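Local coordinates for conserved lipoprotein, putative (Clostridium novyi, PDB 4L1N), which is of unknown function but is a putative membrane-attached lipoprotein whose all-beta DUF4652 domain is grouped with the beta-propeller clan, at residues V93-I98 / K106-L111; T64-W69 / S78-G83; V183-Y188 / E199-T204; M132-R137 / G146-V151. All coordinates share one frame; numbering follows the deposited sequence.

Interactions 1 and 4 lie in one large antiparallel sheet, interaction 2 lays a loop along strand 77-82 of that sheet, and interaction 3 belongs to a separate three-stranded sheet. Interactions 1 and 2 are direct neighbours, their centres 9 Å apart: strands 77-82 and 95-100 pair, with Tyr97 N 2.9 Å from Cys80 O and Lys95 O 2.9 Å from Glu82 N. Interaction 4 meets interaction 1 through side chains, Ile96 CD1 lying 3.8 Å from Val133 CG2, with centres 13 Å apart. Interaction 3 touches interaction 4 where Val183 CG2 reaches Leu148 CD2 at 3.9 Å, but stays about 16 Å, nearest atoms, from interaction 1. Interaction 4 thus touches both 1 and 3, while 2 connects to it by way of 1.

Interaction 1 (V93-I98 / K106-L111); sequences VGKIYI and KWELDL
Ile98 lies over one face of the Trp107 indole, its CB 4.0 Å from the centroid of the five-membered ring and 22° off the normal, a CH-pi contact. Its CG2 touches CZ2 of the same indole, while CD1 turns toward Leu109 and meets Leu109 CD1 at 3.6 Å. Trp107 brings its ring face against Ile98 by setting CG between its own backbone N and carbonyl carbon (chi1 70°); NE1 is hydrogen-bonded to Ile153 O elsewhere in the chain. On the other face of the sheet Glu108 extends alongside Tyr97, with carboxylate and ring planes moderately inclined and Glu108 OE1 3.6 Å from Tyr97 CE1. The bent Lys95 chain crosses this glutamate at a slant, and Lys95 NZ forms a weak salt bridge with Glu108 OE1 at 3.5 Å. Asp110 OD1 packs beside the aliphatic part of Lys95, 3.4 Å from Lys95 CG. Backbone bonds pair Ile96 with Leu109, the shorter being Leu109 N to Ile96 O at 2.7 Å, and Ile98 with Trp107. Beyond them a water links Gly94 O to Leu111 N. The axes of segments 95-98 and 106-111 approach to 4.6 Å, directions 158° apart, as part of the antiparallel beta hairpin of strands 95-100 and 105-111.

Interaction 2 (T64-W69 / S78-G83); sequences TFATKW and SACIEG
Glu82 turns its carboxylate onto the backbone of Thr64 and Phe65, where two successive N-H groups are taken up. Phe65 N gives the shorter bond, 2.8 Å to Glu82 OE1 on its syn lone pair. Thr64 N reaches Glu82 OE2 at 3.2 Å with a nearly straight N-H (168°), though from above the carboxylate plane, and also makes a weaker bond to OE1. Thr64 OG1 adds a weak bond to OE2. The glutamate gets there with CG opposite its backbone N (chi1 165°) and a bend at chi2 that folds the acid back over the loop. Further along, Gly83 N donates to Phe65 O and Thr67 N to Ile81 O at 3.0 Å, both from above the carbonyl plane. Ile81 N is satisfied by a side chain instead, Thr67 OG1 at 3.1 Å in a nearly straight bond, the hydroxyl standing in for a backbone carbonyl. Ser78 OG lies 3.4 Å from Trp69 CB, but its stronger hydrogen-bond partner is Asn71 OD1. A sulfur-aromatic contact lies at this end: Cys80 SG sits 3.8 Å from the centroid of the Trp69 six-membered ring, only 3° off the normal, with Ala66 CB as its apolar neighbour. A loop is thus fastened along strand 77-82 by a single Ala66-Glu82 bridge, two backbone bonds, side-chain bonds and a cysteine sulfur-aromatic contact.

Interaction 3 (V183-Y188 / E199-T204); sequences VQILVY and ETKTIT
A beta hairpin joins strands 180-188 and 196-204 at one side of the three-stranded antiparallel sheet, where 196-204 is the outermost strand within the chain. The segment axes approach to 4.8 Å at 145°. Two hydrogen-bonded pairs hold the register: Val183 N meets Lys201 O at 2.7 Å and Lys201 N returns a bond to Val183 O, while Ile185 and Glu199 exchange N-H and carbonyl in the same way. Between them, Gln184 and Thr200 form the non-hydrogen-bonded pair, with Gln184 CA 3.3 Å from Glu199 O in a CA-H...O contact. Their side chains cross on one face of the sheet. A bend at chi2 (-84°) carries the Gln184 amide across to the Thr200 hydroxyl, although the modelled separation is too short to be relied on. On the other face apolar carbons pack beside the Glu199 carboxylate. Glu199 extends beyond CG and lays its carboxylate carbon CD 3.7 Å from Val187 CG2; OE2 is hydrogen-bonded to His197, and OE1 forms a long ion pair with Lys201 NZ. Ile185 and Lys201 cross at about a right angle, through Ile185 CD1 and Lys201 CG. At the far end Val183 CG2 meets Ile203 CD1 at 4.0 Å.

Interaction 4 (M132-R137 / G146-V151); sequences MVVISR and GILYKV
Strands 132-137 and 147-151 run antiparallel, their axes 4.6 Å apart at closest approach and their directions 141° from one another. Two hydrogen-bonded pairs define the register. Val133 N donates to Tyr149 O at 2.8 Å and Tyr149 N donates back to Val133 O; Ile135 N to Ile147 O follows, with the longer return bond from Ile147 N to Ile135 O at 3.2 Å. Met132 with Lys150 and Val134 with Leu148 are the intervening non-hydrogen-bonded pairs, where CA-H...O contacts supplement the ladder, as from Met132 CA to Tyr149 O. Gly146 CA makes a further contact of this kind with Ile135 O. This is the hairpin of strands 130-137 and 147-152, buried within the large antiparallel sheet and near the middle of the chain. On one face, Ile135 and Tyr149 cross at about a right angle, Ile135 CD1 lying 3.6 Å from Tyr149 CD2, while Val133 O sits at the ring edge, near its plane. Val133 CG2 meets Val151 CG2 at 3.6 Å on this side, and Met51 and Phe52 of strand 49-56 pack against the same group. The opposite face carries Val134 CG2 against Leu148 CD1 at 3.7 Å. Leu148 sets CG opposite its backbone N (chi1 -174°), which leads CD1 back over the neighbouring strand to Val134 and also to CB of Met132, a selenomethionine, at 4.2 Å.

Interaction 1 (V93-I98 / K106-L111)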
loop_
_atom_site.group_PDB
_atom_site.type_symbol
_atom_site.label_atom_id
_atom_site.label_comp_id
_atom_site.label_asym_id
_atom_site.label_seq_id
_atom_site.Cartn_x
_atom_site.Cartn_y
_atom_site.Cartn_z
ATOM N N VAL A 93 -8.608 4.212 -8.502
ATOM C CA VAL A 93 -8.437 3.106 -7.565
ATOM C C VAL A 93 -7.435 2.136 -8.181
ATOM O O VAL A 93 -7.733 1.498 -9.192
ATOM C CB VAL A 93 -9.781 2.415 -7.188
ATOM C CG1 VAL A 93 -9.551 1.140 -6.384
ATOM C CG2 VAL A 93 -10.705 3.359 -6.428
ATOM N N GLY A 94 -6.243 2.082 -7.600
ATOM C CA GLY A 94 -5.191 1.168 -8.016
ATOM C C GLY A 94 -5.441 -0.215 -7.450
ATOM O O GLY A 94 -6.223 -0.373 -6.505
ATOM N N LYS A 95 -4.811 -1.234 -8.047
ATOM C CA LYS A 95 -4.902 -2.630 -7.613
ATOM C C LYS A 95 -3.497 -3.146 -7.260
ATOM O O LYS A 95 -2.560 -2.856 -8.003
ATOM C CB LYS A 95 -5.511 -3.507 -8.721
ATOM C CG LYS A 95 -6.817 -3.037 -9.361
ATOM C CD LYS A 95 -6.822 -3.404 -10.852
ATOM C CE LYS A 95 -8.140 -3.954 -11.366
ATOM N NZ LYS A 95 -7.974 -4.746 -12.631
ATOM N N ILE A 96 -3.331 -3.901 -6.154
ATOM C CA ILE A 96 -2.025 -4.490 -5.824
ATOM C C ILE A 96 -1.881 -5.789 -6.632
ATOM O O ILE A 96 -2.646 -6.739 -6.427
ATOM C CB ILE A 96 -1.785 -4.736 -4.302
ATOM C CG1 ILE A 96 -1.973 -3.461 -3.460
ATOM C CG2 ILE A 96 -0.391 -5.339 -4.070
ATOM C CD1 ILE A 96 -2.218 -3.750 -1.995
ATOM N N TYR A 97 -0.918 -5.818 -7.559
ATOM C CA TYR A 97 -0.626 -6.969 -8.424
ATOM C C TYR A 97 0.492 -7.792 -7.791
ATOM O O TYR A 97 1.519 -7.219 -7.450
ATOM C CB TYR A 97 -0.216 -6.464 -9.821
ATOM C CG TYR A 97 -1.325 -6.433 -10.851
ATOM C CD1 TYR A 97 -2.610 -6.009 -10.515
ATOM C CD2 TYR A 97 -1.085 -6.799 -12.173
ATOM C CE1 TYR A 97 -3.629 -5.962 -11.465
ATOM C CE2 TYR A 97 -2.096 -6.755 -13.131
ATOM C CZ TYR A 97 -3.367 -6.328 -12.776
ATOM O OH TYR A 97 -4.377 -6.319 -13.719
ATOM N N ILE A 98 0.270 -9.099 -7.551
ATOM C CA ILE A 98 1.273 -10.004 -6.959
ATOM C C ILE A 98 1.602 -11.134 -7.959
ATOM O O ILE A 98 0.752 -11.572 -8.748
ATOM C CB ILE A 98 0.893 -10.546 -5.543
ATOM C CG1 ILE A 98 0.709 -9.386 -4.564
ATOM C CG2 ILE A 98 1.967 -11.507 -4.970
ATOM C CD1 ILE A 98 -0.441 -9.506 -3.845
ATOM N N LYS A 106 -0.043 -15.479 -11.038
ATOM C CA LYS A 106 -0.370 -14.056 -10.971
ATOM C C LYS A 106 -1.748 -13.866 -10.367
ATOM O O LYS A 106 -2.684 -14.564 -10.736
ATOM C CB LYS A 106 -0.339 -13.405 -12.375
ATOM C CG LYS A 106 0.994 -13.459 -13.112
ATOM C CD LYS A 106 0.808 -13.342 -14.621
ATOM C CE LYS A 106 2.077 -13.680 -15.361
ATOM N NZ LYS A 106 2.126 -13.030 -16.695
ATOM N N TRP A 107 -1.885 -12.910 -9.467
ATOM C CA TRP A 107 -3.162 -12.534 -8.871
ATOM C C TRP A 107 -3.130 -11.044 -8.493
ATOM O O TRP A 107 -2.096 -10.397 -8.650
ATOM C CB TRP A 107 -3.544 -13.429 -7.681
ATOM C CG TRP A 107 -2.721 -13.262 -6.437
ATOM C CD1 TRP A 107 -3.009 -12.462 -5.369
ATOM C CD2 TRP A 107 -1.595 -14.059 -6.050
ATOM N NE1 TRP A 107 -2.097 -12.672 -4.361
ATOM C CE2 TRP A 107 -1.213 -13.645 -4.756
ATOM C CE3 TRP A 107 -0.856 -15.077 -6.684
ATOM C CZ2 TRP A 107 -0.118 -14.200 -4.088
ATOM C CZ3 TRP A 107 0.237 -15.615 -6.026
ATOM C CH2 TRP A 107 0.615 -15.155 -4.756
ATOM N N GLU A 108 -4.288 -10.498 -8.090
ATOM C CA GLU A 108 -4.432 -9.117 -7.691
ATOM C C GLU A 108 -5.196 -9.032 -6.372
ATOM O O GLU A 108 -6.044 -9.878 -6.076
ATOM C CB GLU A 108 -5.084 -8.248 -8.801
ATOM C CG GLU A 108 -6.580 -8.412 -9.008
ATOM C CD GLU A 108 -7.224 -7.610 -10.127
ATOM O OE1 GLU A 108 -6.806 -7.744 -11.301
ATOM O OE2 GLU A 108 -8.244 -6.948 -9.843
ATOM N N LEU A 109 -4.840 -8.029 -5.560
ATOM C CA LEU A 109 -5.503 -7.714 -4.307
ATOM C C LEU A 109 -6.288 -6.444 -4.517
ATOM O O LEU A 109 -5.713 -5.394 -4.827
ATOM C CB LEU A 109 -4.517 -7.556 -3.150
ATOM C CG LEU A 109 -3.762 -8.765 -2.637
ATOM C CD1 LEU A 109 -2.853 -8.340 -1.483
ATOM C CD2 LEU A 109 -4.694 -9.878 -2.170
ATOM N N ASP A 110 -7.604 -6.548 -4.406
ATOM C CA ASP A 110 -8.486 -5.416 -4.626
ATOM C C ASP A 110 -9.139 -4.969 -3.372
ATOM O O ASP A 110 -9.650 -5.780 -2.611
ATOM C CB ASP A 110 -9.572 -5.762 -5.640
ATOM C CG ASP A 110 -9.121 -5.722 -7.075
ATOM O OD1 ASP A 110 -7.913 -5.471 -7.315
ATOM O OD2 ASP A 110 -9.973 -5.926 -7.963
ATOM N N LEU A 111 -9.207 -3.665 -3.198
ATOM C CA LEU A 111 -9.858 -3.068 -2.062
ATOM C C LEU A 111 -11.357 -3.309 -2.133
ATOM O O LEU A 111 -11.999 -2.918 -3.109
ATOM C CB LEU A 111 -9.533 -1.580 -2.089
ATOM C CG LEU A 111 -9.396 -0.845 -0.773
ATOM C CD1 LEU A 111 -8.474 -1.562 0.193
ATOM C CD2 LEU A 111 -8.920 0.540 -1.032
HETATM O O HOH W 1 -7.997 -1.961 -5.254
#

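Interaction 2 (T64-W69 / S78-G83)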
loop_
_atom_site.group_PDB
_atom_site.type_symbol
_atom_site.label_atom_id
_atom_site.label_comp_id
_atom_site.label_asym_id
_atom_site.label_seq_id
_atom_site.Cartn_x
_atom_site.Cartn_y
_atom_site.Cartn_z
ATOM N N THR A 64 -0.245 -2.591 -17.214
ATOM C CA THR A 64 -0.018 -1.703 -18.372
ATOM C C THR A 64 0.210 -0.234 -17.962
ATOM O O THR A 64 0.594 0.588 -18.802
ATOM C CB THR A 64 -1.201 -1.800 -19.380
ATOM O OG1 THR A 64 -2.384 -1.226 -18.824
ATOM C CG2 THR A 64 -1.494 -3.225 -19.826
ATOM N N PHE A 65 -0.032 0.089 -16.680
ATOM C CA PHE A 65 0.081 1.440 -16.120
ATOM C C PHE A 65 0.336 1.329 -14.608
ATOM O O PHE A 65 -0.440 1.850 -13.793
ATOM C CB PHE A 65 -1.217 2.215 -16.436
ATOM C CG PHE A 65 -1.172 3.711 -16.273
ATOM C CD1 PHE A 65 -0.198 4.470 -16.916
ATOM C CD2 PHE A 65 -2.136 4.372 -15.520
ATOM C CE1 PHE A 65 -0.164 5.857 -16.770
ATOM C CE2 PHE A 65 -2.103 5.762 -15.377
ATOM C CZ PHE A 65 -1.121 6.495 -16.011
ATOM N N ALA A 66 1.436 0.625 -14.247
ATOM C CA ALA A 66 1.808 0.300 -12.868
ATOM C C ALA A 66 3.157 0.858 -12.382
ATOM O O ALA A 66 3.982 1.299 -13.184
ATOM C CB ALA A 66 1.841 -1.203 -12.717
ATOM N N THR A 67 3.388 0.783 -11.043
ATOM C CA THR A 67 4.659 1.131 -10.403
ATOM C C THR A 67 5.644 -0.023 -10.698
ATOM O O THR A 67 5.212 -1.083 -11.150
ATOM C CB THR A 67 4.492 1.426 -8.892
ATOM O OG1 THR A 67 4.164 0.238 -8.166
ATOM C CG2 THR A 67 3.480 2.526 -8.605
ATOM N N LYS A 68 6.954 0.177 -10.481
ATOM C CA LYS A 68 7.953 -0.866 -10.753
ATOM C C LYS A 68 7.773 -2.064 -9.801
ATOM O O LYS A 68 7.321 -1.888 -8.667
ATOM C CB LYS A 68 9.387 -0.303 -10.668
ATOM C CG LYS A 68 9.798 0.529 -11.888
ATOM C CD LYS A 68 11.224 1.073 -11.764
ATOM C CE LYS A 68 11.666 1.881 -12.966
ATOM N NZ LYS A 68 11.108 3.258 -12.950
ATOM N N TRP A 69 8.091 -3.274 -10.280
ATOM C CA TRP A 69 7.963 -4.507 -9.512
ATOM C C TRP A 69 8.984 -4.580 -8.378
ATOM O O TRP A 69 10.182 -4.693 -8.638
ATOM C CB TRP A 69 8.143 -5.729 -10.418
ATOM C CG TRP A 69 6.997 -6.057 -11.324
ATOM C CD1 TRP A 69 6.964 -5.918 -12.681
ATOM C CD2 TRP A 69 5.796 -6.758 -10.964
ATOM N NE1 TRP A 69 5.797 -6.449 -13.184
ATOM C CE2 TRP A 69 5.060 -6.969 -12.152
ATOM C CE3 TRP A 69 5.255 -7.205 -9.744
ATOM C CZ2 TRP A 69 3.797 -7.569 -12.153
ATOM C CZ3 TRP A 69 4.017 -7.832 -9.753
ATOM C CH2 TRP A 69 3.300 -8.001 -10.943
ATOM N N SER A 78 6.840 -10.977 -6.103
ATOM C CA SER A 78 6.988 -9.626 -6.614
ATOM C C SER A 78 5.626 -8.943 -6.598
ATOM O O SER A 78 4.603 -9.605 -6.789
ATOM C CB SER A 78 7.592 -9.626 -8.010
ATOM O OG SER A 78 8.167 -8.357 -8.262
ATOM N N ALA A 79 5.609 -7.633 -6.322
ATOM C CA ALA A 79 4.390 -6.839 -6.233
ATOM C C ALA A 79 4.574 -5.442 -6.840
ATOM O O ALA A 79 5.704 -4.969 -6.953
ATOM C CB ALA A 79 3.957 -6.721 -4.782
ATOM N N CYS A 80 3.446 -4.792 -7.228
ATOM C CA CYS A 80 3.350 -3.435 -7.784
ATOM C C CYS A 80 1.902 -2.934 -7.663
ATOM O O CYS A 80 1.018 -3.721 -7.305
ATOM C CB CYS A 80 3.837 -3.393 -9.233
ATOM S SG CYS A 80 2.702 -4.149 -10.435
ATOM N N ILE A 81 1.662 -1.633 -7.971
ATOM C CA ILE A 81 0.325 -1.031 -7.967
ATOM C C ILE A 81 -0.022 -0.686 -9.408
ATOM O O ILE A 81 0.597 0.223 -9.967
ATOM C CB ILE A 81 0.189 0.213 -7.033
ATOM C CG1 ILE A 81 0.527 -0.105 -5.574
ATOM C CG2 ILE A 81 -1.211 0.853 -7.154
ATOM C CD1 ILE A 81 1.100 1.022 -4.863
ATOM N N GLU A 82 -1.019 -1.396 -9.996
ATOM C CA GLU A 82 -1.507 -1.185 -11.353
ATOM C C GLU A 82 -2.663 -0.179 -11.365
ATOM O O GLU A 82 -3.531 -0.239 -10.496
ATOM C CB GLU A 82 -1.929 -2.537 -11.980
ATOM C CG GLU A 82 -2.793 -2.496 -13.245
ATOM C CD GLU A 82 -2.222 -1.938 -14.541
ATOM O OE1 GLU A 82 -1.093 -1.398 -14.518
ATOM O OE2 GLU A 82 -2.915 -2.028 -15.584
ATOM N N GLY A 83 -2.648 0.734 -12.341
ATOM C CA GLY A 83 -3.720 1.698 -12.569
ATOM C C GLY A 83 -3.478 3.153 -12.246
ATOM O O GLY A 83 -4.357 3.986 -12.498
#

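Interaction 3 (V183-Y188 / E199-T204)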
loop_
_atom_site.group_PDB
_atom_site.type_symbol
_atom_site.label_atom_id
_atom_site.label_comp_id
_atom_site.label_asym_id
_atom_site.label_seq_id
_atom_site.Cartn_x
_atom_site.Cartn_y
_atom_site.Cartn_z
ATOM N N VAL A 183 8.490 5.462 9.515
ATOM C CA VAL A 183 7.219 5.874 8.914
ATOM C C VAL A 183 7.266 7.373 8.566
ATOM O O VAL A 183 7.487 8.191 9.477
ATOM C CB VAL A 183 6.054 5.533 9.889
ATOM C CG1 VAL A 183 4.710 5.987 9.361
ATOM C CG2 VAL A 183 6.012 4.045 10.224
ATOM N N GLN A 184 7.063 7.742 7.254
ATOM C CA GLN A 184 7.019 9.160 6.917
ATOM C C GLN A 184 5.627 9.646 6.976
ATOM O O GLN A 184 4.731 9.080 6.339
ATOM C CB GLN A 184 7.619 9.518 5.563
ATOM C CG GLN A 184 9.110 9.519 5.584
ATOM C CD GLN A 184 9.704 10.781 6.079
ATOM O OE1 GLN A 184 10.535 10.754 6.957
ATOM N NE2 GLN A 184 9.348 11.892 5.495
ATOM N N ILE A 185 5.441 10.730 7.720
ATOM C CA ILE A 185 4.134 11.344 7.874
ATOM C C ILE A 185 4.204 12.741 7.277
ATOM O O ILE A 185 5.178 13.435 7.501
ATOM C CB ILE A 185 3.731 11.341 9.387
ATOM C CG1 ILE A 185 3.800 9.931 9.947
ATOM C CG2 ILE A 185 2.347 11.960 9.633
ATOM C CD1 ILE A 185 4.264 9.848 11.246
ATOM N N LEU A 186 3.204 13.134 6.500
ATOM C CA LEU A 186 3.057 14.488 5.978
ATOM C C LEU A 186 2.002 15.211 6.856
ATOM O O LEU A 186 0.818 14.816 6.891
ATOM C CB LEU A 186 2.667 14.472 4.492
ATOM C CG LEU A 186 2.249 15.819 3.852
ATOM C CD1 LEU A 186 3.453 16.651 3.476
ATOM C CD2 LEU A 186 1.329 15.597 2.635
ATOM N N VAL A 187 2.461 16.205 7.633
ATOM C CA VAL A 187 1.587 16.970 8.519
ATOM C C VAL A 187 1.203 18.316 7.900
ATOM O O VAL A 187 2.074 19.089 7.558
ATOM C CB VAL A 187 2.204 17.191 9.895
ATOM C CG1 VAL A 187 1.154 17.701 10.868
ATOM C CG2 VAL A 187 2.865 15.920 10.416
ATOM N N TYR A 188 -0.108 18.576 7.751
ATOM C CA TYR A 188 -0.659 19.846 7.312
ATOM C C TYR A 188 -0.931 20.660 8.577
ATOM O O TYR A 188 -1.355 20.094 9.584
ATOM C CB TYR A 188 -1.912 19.627 6.480
ATOM C CG TYR A 188 -1.658 19.117 5.072
ATOM C CD1 TYR A 188 -1.208 19.976 4.063
ATOM C CD2 TYR A 188 -1.984 17.811 4.715
ATOM C CE1 TYR A 188 -1.053 19.533 2.749
ATOM C CE2 TYR A 188 -1.813 17.352 3.409
ATOM C CZ TYR A 188 -1.340 18.212 2.429
ATOM O OH TYR A 188 -1.196 17.740 1.138
ATOM N N GLU A 199 7.540 14.286 8.943
ATOM C CA GLU A 199 8.068 13.638 10.155
ATOM C C GLU A 199 8.580 12.247 9.826
ATOM O O GLU A 199 8.082 11.639 8.897
ATOM C CB GLU A 199 6.981 13.529 11.252
ATOM C CG GLU A 199 6.540 14.875 11.793
ATOM C CD GLU A 199 5.485 14.887 12.884
ATOM O OE1 GLU A 199 4.782 13.863 13.062
ATOM O OE2 GLU A 199 5.311 15.959 13.513
ATOM N N THR A 200 9.546 11.739 10.592
ATOM C CA THR A 200 10.011 10.346 10.529
ATOM C C THR A 200 9.780 9.726 11.894
ATOM O O THR A 200 10.303 10.238 12.877
ATOM C CB THR A 200 11.471 10.191 10.110
ATOM O OG1 THR A 200 11.783 11.049 9.012
ATOM C CG2 THR A 200 11.797 8.786 9.766
ATOM N N LYS A 201 9.000 8.649 11.968
ATOM C CA LYS A 201 8.717 7.967 13.227
ATOM C C LYS A 201 9.145 6.557 13.091
ATOM O O LYS A 201 8.712 5.877 12.164
ATOM C CB LYS A 201 7.219 8.034 13.620
ATOM C CG LYS A 201 6.575 9.435 13.671
ATOM C CD LYS A 201 7.211 10.363 14.674
ATOM C CE LYS A 201 6.216 10.952 15.631
ATOM N NZ LYS A 201 6.519 12.391 15.866
ATOM N N THR A 202 9.998 6.101 13.994
ATOM C CA THR A 202 10.470 4.732 14.001
ATOM C C THR A 202 9.571 3.990 14.962
ATOM O O THR A 202 9.442 4.399 16.114
ATOM C CB THR A 202 11.973 4.709 14.326
ATOM O OG1 THR A 202 12.626 5.405 13.270
ATOM C CG2 THR A 202 12.559 3.314 14.394
ATOM N N ILE A 203 8.906 2.943 14.474
ATOM C CA ILE A 203 8.033 2.066 15.261
ATOM C C ILE A 203 8.716 0.692 15.426
ATOM O O ILE A 203 9.478 0.279 14.555
ATOM C CB ILE A 203 6.582 1.939 14.680
ATOM C CG1 ILE A 203 6.565 1.450 13.218
ATOM C CG2 ILE A 203 5.795 3.247 14.851
ATOM C CD1 ILE A 203 5.229 1.026 12.694
ATOM N N THR A 204 8.479 0.008 16.550
ATOM C CA THR A 204 9.009 -1.343 16.773
ATOM C C THR A 204 7.837 -2.328 16.487
ATOM O O THR A 204 6.673 -2.023 16.770
ATOM C CB THR A 204 9.651 -1.477 18.167
ATOM O OG1 THR A 204 10.622 -0.456 18.333
ATOM C CG2 THR A 204 10.386 -2.745 18.330
#

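Interaction 4 (M132-R137 / G146-V151)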
loop_
_atom_site.group_PDB
_atom_site.type_symbol
_atom_site.label_atom_id
_atom_site.label_comp_id
_atom_site.label_asym_id
_atom_site.label_seq_id
_atom_site.Cartn_x
_atom_site.Cartn_y
_atom_site.Cartn_z
HETATM N N MSE A 132 3.524 -3.877 3.327
HETATM C CA MSE A 132 3.231 -2.627 3.985
HETATM C C MSE A 132 2.456 -1.855 2.973
HETATM O O MSE A 132 2.966 -1.630 1.872
HETATM C CB MSE A 132 4.496 -1.888 4.401
HETATM C CG MSE A 132 5.116 -2.444 5.674
HETATM SE SE MSE A 132 6.663 -1.452 6.186
HETATM C CE MSE A 132 7.612 -1.337 4.461
ATOM N N VAL A 133 1.191 -1.548 3.266
ATOM C CA VAL A 133 0.357 -0.842 2.293
ATOM C C VAL A 133 -0.159 0.478 2.893
ATOM O O VAL A 133 -0.715 0.496 3.999
ATOM C CB VAL A 133 -0.822 -1.727 1.766
ATOM C CG1 VAL A 133 -1.615 -1.014 0.671
ATOM C CG2 VAL A 133 -0.334 -3.078 1.267
ATOM N N VAL A 134 -0.013 1.569 2.124
ATOM C CA VAL A 134 -0.576 2.867 2.469
ATOM C C VAL A 134 -1.888 2.992 1.692
ATOM O O VAL A 134 -1.895 2.826 0.472
ATOM C CB VAL A 134 0.371 4.066 2.220
ATOM C CG1 VAL A 134 -0.352 5.387 2.468
ATOM C CG2 VAL A 134 1.625 3.968 3.080
ATOM N N ILE A 135 -2.994 3.237 2.408
ATOM C CA ILE A 135 -4.298 3.416 1.801
ATOM C C ILE A 135 -4.687 4.869 1.968
ATOM O O ILE A 135 -4.837 5.355 3.096
ATOM C CB ILE A 135 -5.353 2.406 2.326
ATOM C CG1 ILE A 135 -5.079 1.024 1.685
ATOM C CG2 ILE A 135 -6.787 2.863 1.989
ATOM C CD1 ILE A 135 -5.455 -0.114 2.465
ATOM N N SER A 136 -4.799 5.561 0.812
ATOM C CA SER A 136 -5.173 6.963 0.629
ATOM C C SER A 136 -6.457 7.094 -0.196
ATOM O O SER A 136 -6.879 6.117 -0.787
ATOM C CB SER A 136 -4.042 7.710 -0.079
ATOM O OG SER A 136 -3.886 7.308 -1.431
ATOM N N ARG A 137 -7.047 8.305 -0.278
ATOM C CA ARG A 137 -8.212 8.608 -1.101
ATOM C C ARG A 137 -7.786 8.486 -2.554
ATOM O O ARG A 137 -6.631 8.792 -2.869
ATOM C CB ARG A 137 -8.800 9.995 -0.783
ATOM C CG ARG A 137 -9.604 10.076 0.532
ATOM C CD ARG A 137 -11.015 9.520 0.405
ATOM N NE ARG A 137 -11.921 9.974 1.465
ATOM C CZ ARG A 137 -12.044 9.403 2.663
ATOM N NH1 ARG A 137 -11.280 8.369 2.998
ATOM N NH2 ARG A 137 -12.916 9.878 3.544
ATOM N N GLY A 146 -2.049 8.251 3.858
ATOM C CA GLY A 146 -3.152 7.884 4.732
ATOM C C GLY A 146 -2.737 6.991 5.868
ATOM O O GLY A 146 -1.918 7.378 6.709
ATOM N N ILE A 147 -3.321 5.785 5.912
ATOM C CA ILE A 147 -3.052 4.820 6.984
ATOM C C ILE A 147 -2.159 3.722 6.442
ATOM O O ILE A 147 -2.362 3.275 5.307
ATOM C CB ILE A 147 -4.383 4.275 7.584
ATOM C CG1 ILE A 147 -5.297 5.435 8.055
ATOM C CG2 ILE A 147 -4.121 3.310 8.728
ATOM C CD1 ILE A 147 -6.776 5.146 8.105
ATOM N N LEU A 148 -1.172 3.290 7.260
ATOM C CA LEU A 148 -0.250 2.189 6.962
ATOM C C LEU A 148 -0.822 0.912 7.571
ATOM O O LEU A 148 -1.241 0.893 8.744
ATOM C CB LEU A 148 1.160 2.507 7.513
ATOM C CG LEU A 148 2.334 1.572 7.219
ATOM C CD1 LEU A 148 2.790 1.696 5.800
ATOM C CD2 LEU A 148 3.539 1.969 8.051
ATOM N N TYR A 149 -0.896 -0.145 6.733
ATOM C CA TYR A 149 -1.388 -1.477 7.065
ATOM C C TYR A 149 -0.368 -2.543 6.740
ATOM O O TYR A 149 0.471 -2.343 5.849
ATOM C CB TYR A 149 -2.658 -1.788 6.253
ATOM C CG TYR A 149 -3.855 -0.907 6.519
ATOM C CD1 TYR A 149 -4.776 -1.227 7.515
ATOM C CD2 TYR A 149 -4.089 0.230 5.755
ATOM C CE1 TYR A 149 -5.876 -0.407 7.773
ATOM C CE2 TYR A 149 -5.195 1.046 5.989
ATOM C CZ TYR A 149 -6.088 0.724 6.996
ATOM O OH TYR A 149 -7.206 1.508 7.164
ATOM N N LYS A 150 -0.508 -3.730 7.411
ATOM C CA LYS A 150 0.220 -4.986 7.156
ATOM C C LYS A 150 -0.753 -5.856 6.420
ATOM O O LYS A 150 -1.775 -6.222 7.005
ATOM C CB LYS A 150 0.715 -5.641 8.452
ATOM C CG LYS A 150 1.536 -6.917 8.230
ATOM C CD LYS A 150 2.062 -7.492 9.545
ATOM C CE LYS A 150 1.294 -8.678 10.045
ATOM N NZ LYS A 150 2.191 -9.843 10.280
ATOM N N VAL A 151 -0.518 -6.125 5.127
ATOM C CA VAL A 151 -1.482 -6.893 4.321
ATOM C C VAL A 151 -0.907 -8.236 3.837
ATOM O O VAL A 151 0.113 -8.264 3.159
ATOM C CB VAL A 151 -1.971 -6.031 3.126
ATOM C CG1 VAL A 151 -2.970 -6.793 2.254
ATOM C CG2 VAL A 151 -2.559 -4.699 3.612
#